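Local structure of diaminopimelate decarboxylase (Methanocaldococcus jannaschii, 1TWI) at residues 20-25 with 376-381; 74-79 with 412-417; 188-193 with 236-241. The protein decarboxylates meso-diaminopimelate to L-lysine with the help of pyridoxal 5'-phosphate, the last step of lysine biosynthesis by the diaminopimelate pathway. All blocks are in the same frame, centred on the assembly; numbering follows the deposited sequence.

Interaction 1 of 3, residues 20-25 with 376-381; sequences DAIELA and GDVLAI
In the beta domain, which accompanies the alpha/beta barrel in this decarboxylase family, Val378 at the start of strand 378-382 packs against Ile22 and Ala25 on one flank of helix 21-28. Val378 carries the strand side of the contact. Its CG2 comes to 3.8 Å from Ala25 CB, and its CG1 lies 4.0 Å from the same Ala25 CB. Both branches of the fork therefore rest on one methyl. Val378 CG1 is anti to the backbone N (chi1 177°), which places CG2 beside that nitrogen and lets both methyls reach the helix. Ile22, one turn earlier, touches less closely: its CG1 is 4.3 Å from Val378 CB. Ile22 is partly exposed, while Val378 and Ala25 are buried.

Asp20 is the N-cap of the helix, and its OD1 accepts Glu23 N at 2.9 Å with an N-H...O angle of 159°. The donor meets OD1 on its anti side, 33° out of the carboxylate plane. Asp20 OD2 forms a salt bridge with Arg13 on strand 13-16.

Just before the strand, the CB of Asp377 points away from the helix. Its OD2 makes a salt bridge with Lys345 NZ and accepts hydrogen bonds from Asn341 ND2 and Glu374 N. Leu303 of strand 300-311 packs on Val378 as well.

No hydrogen bond links residues 20-25 to 376-381. Asp20 OD1 caps its own helix, while Asp20 OD2 and Asp377 OD2 bond outside the contact. The contact itself is purely apolar. It rests on ordinary van der Waals contact between aliphatic groups, with a valine fork straddling one alanine methyl and Ile22 loosely beside the valine CB.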
loop_
_atom_site.group_PDB
_atom_site.type_symbol
_atom_site.label_atom_id
_atom_site.label_comp_id
_atom_site.label_asym_id
_atom_site.label_seq_id
_atom_site.Cartn_x
_atom_site.Cartn_y
_atom_site.Cartn_z
ATOM N N ASP A 20 -2.607 -23.235 20.036
ATOM C CA ASP A 20 -3.508 -23.683 18.952
ATOM C C ASP A 20 -3.911 -22.468 18.057
ATOM O O ASP A 20 -4.555 -21.542 18.537
ATOM C CB ASP A 20 -4.728 -24.287 19.645
ATOM C CG ASP A 20 -5.699 -24.912 18.708
ATOM O OD1 ASP A 20 -6.258 -24.206 17.853
ATOM O OD2 ASP A 20 -5.924 -26.128 18.863
ATOM N N ALA A 21 -3.580 -22.472 16.770
ATOM C CA ALA A 21 -3.865 -21.295 15.950
ATOM C C ALA A 21 -5.329 -20.985 15.776
ATOM O O ALA A 21 -5.713 -19.795 15.761
ATOM C CB ALA A 21 -3.233 -21.423 14.574
ATOM N N ILE A 22 -6.127 -22.040 15.607
ATOM C CA ILE A 22 -7.576 -21.849 15.458
ATOM C C ILE A 22 -8.143 -21.213 16.728
ATOM O O ILE A 22 -9.011 -20.335 16.653
ATOM C CB ILE A 22 -8.283 -23.196 15.158
ATOM C CG1 ILE A 22 -7.884 -23.663 13.748
ATOM C CG2 ILE A 22 -9.827 -22.995 15.138
ATOM C CD1 ILE A 22 -8.257 -25.108 13.486
ATOM N N GLU A 23 -7.665 -21.651 17.889
ATOM C CA GLU A 23 -8.133 -21.057 19.159
ATOM C C GLU A 23 -7.692 -19.602 19.257
ATOM O O GLU A 23 -8.391 -18.790 19.838
ATOM C CB GLU A 23 -7.638 -21.846 20.365
ATOM C CG GLU A 23 -8.320 -23.225 20.456
ATOM C CD GLU A 23 -7.964 -23.965 21.734
ATOM O OE1 GLU A 23 -7.104 -23.470 22.521
ATOM O OE2 GLU A 23 -8.553 -25.037 21.949
ATOM N N LEU A 24 -6.539 -19.268 18.687
ATOM C CA LEU A 24 -6.103 -17.882 18.699
ATOM C C LEU A 24 -7.087 -17.060 17.851
ATOM O O LEU A 24 -7.524 -15.941 18.268
ATOM C CB LEU A 24 -4.695 -17.737 18.134
ATOM C CG LEU A 24 -3.501 -18.221 18.970
ATOM C CD1 LEU A 24 -2.221 -18.023 18.162
ATOM C CD2 LEU A 24 -3.403 -17.471 20.255
ATOM N N ALA A 25 -7.451 -17.611 16.691
ATOM C CA ALA A 25 -8.399 -16.930 15.800
ATOM C C ALA A 25 -9.748 -16.747 16.508
ATOM O O ALA A 25 -10.416 -15.698 16.360
ATOM C CB ALA A 25 -8.597 -17.714 14.549
ATOM N N GLY A 376 -15.565 -21.253 7.680
ATOM C CA GLY A 376 -15.319 -21.324 9.115
ATOM C C GLY A 376 -13.911 -21.807 9.421
ATOM O O GLY A 376 -13.401 -21.659 10.541
ATOM N N ASP A 377 -13.258 -22.422 8.431
ATOM C CA ASP A 377 -11.885 -22.854 8.670
ATOM C C ASP A 377 -11.049 -21.570 8.731
ATOM O O ASP A 377 -11.474 -20.514 8.265
ATOM C CB ASP A 377 -11.374 -23.702 7.487
ATOM C CG ASP A 377 -11.850 -25.154 7.554
ATOM O OD1 ASP A 377 -12.377 -25.541 8.630
ATOM O OD2 ASP A 377 -11.660 -25.894 6.546
ATOM N N VAL A 378 -9.865 -21.699 9.301
ATOM C CA VAL A 378 -8.921 -20.591 9.440
ATOM C C VAL A 378 -7.699 -20.967 8.594
ATOM O O VAL A 378 -7.171 -22.085 8.751
ATOM C CB VAL A 378 -8.495 -20.455 10.909
ATOM C CG1 VAL A 378 -7.416 -19.324 11.057
ATOM C CG2 VAL A 378 -9.774 -20.117 11.811
ATOM N N LEU A 379 -7.287 -20.083 7.680
ATOM C CA LEU A 379 -6.108 -20.358 6.896
ATOM C C LEU A 379 -4.960 -19.539 7.511
ATOM O O LEU A 379 -5.209 -18.456 8.063
ATOM C CB LEU A 379 -6.271 -19.908 5.433
ATOM C CG LEU A 379 -7.474 -20.416 4.642
ATOM C CD1 LEU A 379 -7.282 -19.998 3.187
ATOM C CD2 LEU A 379 -7.537 -21.979 4.722
ATOM N N ALA A 380 -3.725 -20.056 7.442
ATOM C CA ALA A 380 -2.563 -19.322 7.917
ATOM C C ALA A 380 -1.666 -18.991 6.701
ATOM O O ALA A 380 -1.286 -19.891 5.883
ATOM C CB ALA A 380 -1.774 -20.168 8.936
ATOM N N ILE A 381 -1.304 -17.718 6.584
ATOM C CA ILE A 381 -0.427 -17.285 5.501
ATOM C C ILE A 381 0.892 -17.077 6.207
ATOM O O ILE A 381 1.025 -16.238 7.124
ATOM C CB ILE A 381 -0.947 -15.950 4.898
ATOM C CG1 ILE A 381 -2.359 -16.179 4.306
ATOM C CG2 ILE A 381 0.022 -15.446 3.764
ATOM C CD1 ILE A 381 -3.196 -14.782 4.179
#

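Interaction 2 of 3, residues 74-79 with 412-417; sequences LAITRL and FLIRER
Ile414 of strand 410-415 meets Ala75 and Ile76 at the start of helix 74-82, and these three buried residues make the whole contact. Ile414 gives up the most surface. Its CG2 presses on Ala75 CB at 3.5 Å, and its CB is 3.8 Å from the same Ala75 CB. The other branch goes to Ile76. Ile414 CD1 lies 3.9 Å from Ile76 CD1. It is 4.2 Å from Ile76 CG1, measured from the same Ile414 CD1. The two isoleucine side chains cross at about a right angle. Ile414 CG1 sits between the backbone N and the carbonyl carbon (chi1 56°), and CG2 is anti to that carbon. This puts CG2 at Ala75, while CG1 carries CD1 to Ile76.

The strand carries a classic bulge here, with Ile414 and Arg415 set opposite the single residue Met403. Asn73 bridges the two segments: its ND2 bonds Ile414 O, and its OD1 accepts from the N atoms of Ala75 and Ile76. Pro430 of the second subunit packs on both Ala75 and Ile414, which makes the contact part of the dimer interface.

The side chain of Ile76 lies about 12 Å from a bound pyridoxal-5'-phosphate. The contact joins a barrel helix to the beta domain. Across the two segments the chemistry is entirely aliphatic. The link holds through shape, and Asn73 adds directed bonds to both segments.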
loop_
_atom_site.group_PDB
_atom_site.type_symbol
_atom_site.label_atom_id
_atom_site.label_comp_id
_atom_site.label_asym_id
_atom_site.label_seq_id
_atom_site.Cartn_x
_atom_site.Cartn_y
_atom_site.Cartn_z
ATOM N N LEU A 74 5.667 -1.429 18.492
ATOM C CA LEU A 74 6.408 -1.136 19.721
ATOM C C LEU A 74 6.792 -2.346 20.550
ATOM O O LEU A 74 7.854 -2.362 21.182
ATOM C CB LEU A 74 5.636 -0.104 20.612
ATOM C CG LEU A 74 6.409 0.568 21.778
ATOM C CD1 LEU A 74 7.650 1.297 21.217
ATOM C CD2 LEU A 74 5.463 1.621 22.500
ATOM N N ALA A 75 5.961 -3.376 20.558
ATOM C CA ALA A 75 6.368 -4.560 21.352
ATOM C C ALA A 75 7.549 -5.271 20.650
ATOM O O ALA A 75 8.483 -5.757 21.317
ATOM C CB ALA A 75 5.192 -5.559 21.528
ATOM N N ILE A 76 7.483 -5.345 19.319
ATOM C CA ILE A 76 8.543 -6.042 18.555
ATOM C C ILE A 76 9.879 -5.308 18.714
ATOM O O ILE A 76 10.918 -5.938 18.912
ATOM C CB ILE A 76 8.173 -6.152 17.030
ATOM C CG1 ILE A 76 6.888 -6.988 16.854
ATOM C CG2 ILE A 76 9.349 -6.763 16.223
ATOM C CD1 ILE A 76 6.936 -8.358 17.579
ATOM N N THR A 77 9.859 -3.968 18.608
ATOM C CA THR A 77 11.081 -3.193 18.749
ATOM C C THR A 77 11.587 -3.244 20.204
ATOM O O THR A 77 12.800 -3.282 20.442
ATOM C CB THR A 77 10.884 -1.704 18.259
ATOM O OG1 THR A 77 9.854 -1.082 19.024
ATOM C CG2 THR A 77 10.513 -1.671 16.770
ATOM N N ARG A 78 10.685 -3.280 21.186
ATOM C CA ARG A 78 11.170 -3.387 22.564
ATOM C C ARG A 78 11.796 -4.756 22.786
ATOM O O ARG A 78 12.788 -4.864 23.508
ATOM C CB ARG A 78 10.044 -3.100 23.607
ATOM C CG ARG A 78 9.749 -1.594 23.664
ATOM C CD ARG A 78 8.770 -1.144 24.735
ATOM N NE ARG A 78 9.374 -1.217 26.062
ATOM C CZ ARG A 78 10.147 -0.295 26.644
ATOM N NH1 ARG A 78 10.479 0.866 26.063
ATOM N NH2 ARG A 78 10.593 -0.556 27.859
ATOM N N LEU A 79 11.212 -5.789 22.170
ATOM C CA LEU A 79 11.773 -7.149 22.285
ATOM C C LEU A 79 13.185 -7.105 21.731
ATOM O O LEU A 79 14.160 -7.519 22.400
ATOM C CB LEU A 79 10.944 -8.137 21.447
ATOM C CG LEU A 79 11.547 -9.572 21.254
ATOM C CD1 LEU A 79 11.813 -10.323 22.639
ATOM C CD2 LEU A 79 10.613 -10.363 20.312
ATOM N N PHE A 412 0.020 -12.440 24.006
ATOM C CA PHE A 412 -0.333 -11.060 24.334
ATOM C C PHE A 412 -0.790 -10.225 23.149
ATOM O O PHE A 412 -0.205 -10.277 22.075
ATOM C CB PHE A 412 0.880 -10.366 25.000
ATOM C CG PHE A 412 1.401 -11.097 26.208
ATOM C CD1 PHE A 412 2.377 -12.105 26.070
ATOM C CD2 PHE A 412 0.923 -10.785 27.465
ATOM C CE1 PHE A 412 2.890 -12.794 27.186
ATOM C CE2 PHE A 412 1.418 -11.461 28.619
ATOM C CZ PHE A 412 2.418 -12.481 28.469
ATOM N N LEU A 413 -1.830 -9.418 23.360
ATOM C CA LEU A 413 -2.289 -8.542 22.281
ATOM C C LEU A 413 -1.212 -7.452 22.147
ATOM O O LEU A 413 -0.899 -6.738 23.103
ATOM C CB LEU A 413 -3.688 -7.933 22.626
ATOM C CG LEU A 413 -4.352 -7.070 21.517
ATOM C CD1 LEU A 413 -4.596 -7.949 20.250
ATOM C CD2 LEU A 413 -5.699 -6.487 22.014
ATOM N N ILE A 414 -0.602 -7.317 20.975
ATOM C CA ILE A 414 0.388 -6.244 20.824
ATOM C C ILE A 414 -0.035 -5.161 19.838
ATOM O O ILE A 414 0.674 -4.156 19.673
ATOM C CB ILE A 414 1.798 -6.757 20.420
ATOM C CG1 ILE A 414 1.728 -7.591 19.120
ATOM C CG2 ILE A 414 2.343 -7.653 21.594
ATOM C CD1 ILE A 414 3.148 -7.822 18.515
ATOM N N ARG A 415 -1.166 -5.362 19.158
ATOM C CA ARG A 415 -1.693 -4.283 18.319
ATOM C C ARG A 415 -3.192 -4.423 18.375
ATOM O O ARG A 415 -3.724 -5.498 18.143
ATOM C CB ARG A 415 -1.185 -4.374 16.856
ATOM C CG ARG A 415 -1.661 -3.150 16.028
ATOM C CD ARG A 415 -1.517 -3.311 14.502
ATOM N NE ARG A 415 -2.303 -2.256 13.875
ATOM C CZ ARG A 415 -1.815 -1.081 13.513
ATOM N NH1 ARG A 415 -0.520 -0.813 13.687
ATOM N NH2 ARG A 415 -2.626 -0.158 13.013
ATOM N N GLU A 416 -3.911 -3.349 18.699
ATOM C CA GLU A 416 -5.373 -3.454 18.742
ATOM C C GLU A 416 -5.897 -3.183 17.351
ATOM O O GLU A 416 -5.246 -2.499 16.531
ATOM C CB GLU A 416 -5.937 -2.430 19.740
ATOM C CG GLU A 416 -7.410 -2.534 20.038
ATOM C CD GLU A 416 -7.900 -3.931 20.389
ATOM O OE1 GLU A 416 -8.133 -4.674 19.436
ATOM O OE2 GLU A 416 -8.056 -4.272 21.589
ATOM N N ARG A 417 -7.078 -3.698 17.040
ATOM C CA ARG A 417 -7.580 -3.439 15.705
ATOM C C ARG A 417 -8.231 -2.076 15.614
ATOM O O ARG A 417 -8.524 -1.439 16.629
ATOM C CB ARG A 417 -8.609 -4.495 15.271
ATOM C CG ARG A 417 -9.812 -4.594 16.146
ATOM C CD ARG A 417 -10.835 -5.538 15.420
ATOM N NE ARG A 417 -10.265 -6.853 15.122
ATOM C CZ ARG A 417 -10.490 -7.949 15.845
ATOM N NH1 ARG A 417 -11.295 -7.877 16.933
ATOM N NH2 ARG A 417 -9.920 -9.108 15.485
#

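Interaction 3 of 3, residues 188-193 with 236-241; sequences IAMKAI and KEEGIE
Met190 and Ile193 of helix 188-198 face Glu238 and Ile240, which lie in the Schellman motif that closes helix 219-237. Both helices belong to the alpha/beta barrel, where they flank strand 202-208 in the sequence. The contact lies on its outer layer, away from the annotated sites.

The apolar contacts come first. Ile193 and Ile240 are both buried, and they meet through their CG2 methyls at 4.1 Å, with the side chains set at a slant. Met190 also reaches Ile240, but loosely: its SD is 4.4 Å from Ile240 CD1. Phe157 of strand 153-160 continues the apolar cluster toward the barrel, and Phe231 adds to it from helix 219-237.

The second kind involves charged residues. Met190 CE lies 3.8 Å from Glu238 CG, and Met190 SD lies 4.0 Å from that same carbon. Met190 leaves the helix with CG anti to its N, then bends at chi2 (68°) and chi3 (72°). The bends turn the thioether toward the loop. Glu238 is exposed to solvent and offers its methylene rather than its charge. Its carboxylate is engaged otherwise, since OE1 forms a salt bridge with Lys194, just beyond residues 188-193 on the same helix. Within 236-241, a long salt bridge of 3.8 Å runs from Lys236 NZ to Glu241 OE2.

The backbone bonds are those that end the helix. Ile240 N goes back to Leu235 O. Gly239 is the C-prime residue with positive phi. On either side of it, the CB atoms of Glu238 and Ile240 both point toward helix 188-198. Within the turn itself, Gly239 N donates to Lys236 O at 2.9 Å.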
loop_
_atom_site.group_PDB
_atom_site.type_symbol
_atom_site.label_atom_id
_atom_site.label_comp_id
_atom_site.label_asym_id
_atom_site.label_seq_id
_atom_site.Cartn_x
_atom_site.Cartn_y
_atom_site.Cartn_z
ATOM N N ILE A 188 32.132 10.944 -6.720
ATOM C CA ILE A 188 31.229 11.653 -5.812
ATOM C C ILE A 188 31.414 11.261 -4.363
ATOM O O ILE A 188 31.471 12.107 -3.475
ATOM C CB ILE A 188 29.763 11.438 -6.253
ATOM C CG1 ILE A 188 29.574 12.121 -7.601
ATOM C CG2 ILE A 188 28.757 12.018 -5.183
ATOM C CD1 ILE A 188 28.161 11.937 -8.152
ATOM N N ALA A 189 31.512 9.971 -4.090
ATOM C CA ALA A 189 31.663 9.576 -2.707
ATOM C C ALA A 189 32.980 10.146 -2.090
ATOM O O ALA A 189 32.995 10.622 -0.936
ATOM C CB ALA A 189 31.584 7.979 -2.581
ATOM N N MET A 190 34.075 10.112 -2.836
ATOM C CA MET A 190 35.328 10.660 -2.299
ATOM C C MET A 190 35.183 12.191 -2.097
ATOM O O MET A 190 35.666 12.762 -1.109
ATOM C CB MET A 190 36.497 10.372 -3.255
ATOM C CG MET A 190 37.856 10.984 -2.805
ATOM S SD MET A 190 38.509 10.204 -1.338
ATOM C CE MET A 190 39.065 8.469 -1.971
ATOM N N LYS A 191 34.538 12.864 -3.052
ATOM C CA LYS A 191 34.338 14.325 -2.914
ATOM C C LYS A 191 33.530 14.648 -1.628
ATOM O O LYS A 191 33.892 15.548 -0.856
ATOM C CB LYS A 191 33.606 14.855 -4.136
ATOM C CG LYS A 191 33.286 16.357 -4.154
ATOM C CD LYS A 191 32.540 16.616 -5.488
ATOM C CE LYS A 191 31.459 17.686 -5.329
ATOM N NZ LYS A 191 31.945 19.080 -5.436
ATOM N N ALA A 192 32.461 13.880 -1.382
ATOM C CA ALA A 192 31.641 14.123 -0.200
ATOM C C ALA A 192 32.433 13.925 1.090
ATOM O O ALA A 192 32.351 14.730 2.035
ATOM C CB ALA A 192 30.378 13.193 -0.204
ATOM N N ILE A 193 33.191 12.842 1.168
ATOM C CA ILE A 193 33.933 12.600 2.383
ATOM C C ILE A 193 35.047 13.646 2.572
ATOM O O ILE A 193 35.324 14.052 3.715
ATOM C CB ILE A 193 34.531 11.146 2.386
ATOM C CG1 ILE A 193 33.366 10.142 2.472
ATOM C CG2 ILE A 193 35.567 10.966 3.524
ATOM C CD1 ILE A 193 33.784 8.747 2.242
ATOM N N LYS A 236 42.030 5.236 2.507
ATOM C CA LYS A 236 43.263 5.137 3.280
ATOM C C LYS A 236 44.463 5.731 2.486
ATOM O O LYS A 236 45.341 6.352 3.072
ATOM C CB LYS A 236 43.541 3.673 3.636
ATOM C CG LYS A 236 44.743 3.505 4.562
ATOM C CD LYS A 236 44.392 4.015 5.934
ATOM C CE LYS A 236 45.579 4.034 6.840
ATOM N NZ LYS A 236 45.585 2.771 7.526
ATOM N N GLU A 237 44.499 5.524 1.172
ATOM C CA GLU A 237 45.550 6.124 0.352
ATOM C C GLU A 237 45.471 7.661 0.434
ATOM O O GLU A 237 46.489 8.362 0.243
ATOM C CB GLU A 237 45.424 5.681 -1.109
ATOM C CG GLU A 237 45.778 4.201 -1.313
ATOM C CD GLU A 237 45.257 3.604 -2.628
ATOM O OE1 GLU A 237 45.686 2.476 -2.958
ATOM O OE2 GLU A 237 44.410 4.231 -3.332
ATOM N N GLU A 238 44.279 8.204 0.680
ATOM C CA GLU A 238 44.178 9.656 0.846
ATOM C C GLU A 238 44.415 10.072 2.315
ATOM O O GLU A 238 44.163 11.213 2.694
ATOM C CB GLU A 238 42.798 10.166 0.400
ATOM C CG GLU A 238 42.475 9.844 -1.059
ATOM C CD GLU A 238 43.529 10.428 -1.991
ATOM O OE1 GLU A 238 43.693 11.642 -2.015
ATOM O OE2 GLU A 238 44.194 9.666 -2.692
ATOM N N GLY A 239 44.886 9.165 3.157
ATOM C CA GLY A 239 45.087 9.530 4.568
ATOM C C GLY A 239 43.797 9.520 5.389
ATOM O O GLY A 239 43.751 10.028 6.516
ATOM N N ILE A 240 42.732 8.908 4.848
ATOM C CA ILE A 240 41.442 8.884 5.552
ATOM C C ILE A 240 41.140 7.497 6.165
ATOM O O ILE A 240 41.166 6.498 5.439
ATOM C CB ILE A 240 40.316 9.329 4.548
ATOM C CG1 ILE A 240 40.626 10.759 4.057
ATOM C CG2 ILE A 240 38.886 9.242 5.228
ATOM C CD1 ILE A 240 39.812 11.192 2.777
ATOM N N GLU A 241 40.858 7.444 7.475
ATOM C CA GLU A 241 40.543 6.204 8.188
ATOM C C GLU A 241 39.056 6.071 8.463
ATOM O O GLU A 241 38.367 7.053 8.773
ATOM C CB GLU A 241 41.279 6.117 9.533
ATOM C CG GLU A 241 42.779 5.911 9.400
ATOM C CD GLU A 241 43.374 5.393 10.725
ATOM O OE1 GLU A 241 43.053 5.996 11.798
ATOM O OE2 GLU A 241 44.138 4.377 10.692
#

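Interactions 1 and 2 are buried and reach the same mixed sheet of the beta domain, with centres 20 Å apart. Interaction 1 sets a helix near the N-terminus on that sheet. Interaction 2 brings a barrel helix to it, beside the second subunit. Interaction 3 is only partly buried. It lies on the opposite side of the chain's centre from both, and it joins two neighbouring barrel helices, with 42 residues between its segments against more than 300 in the others. All three lack hydrogen bonds across their segments. The first two use aliphatic groups alone, whereas 188-193 with 236-241 adds a methionine and the methylene of an exposed glutamate.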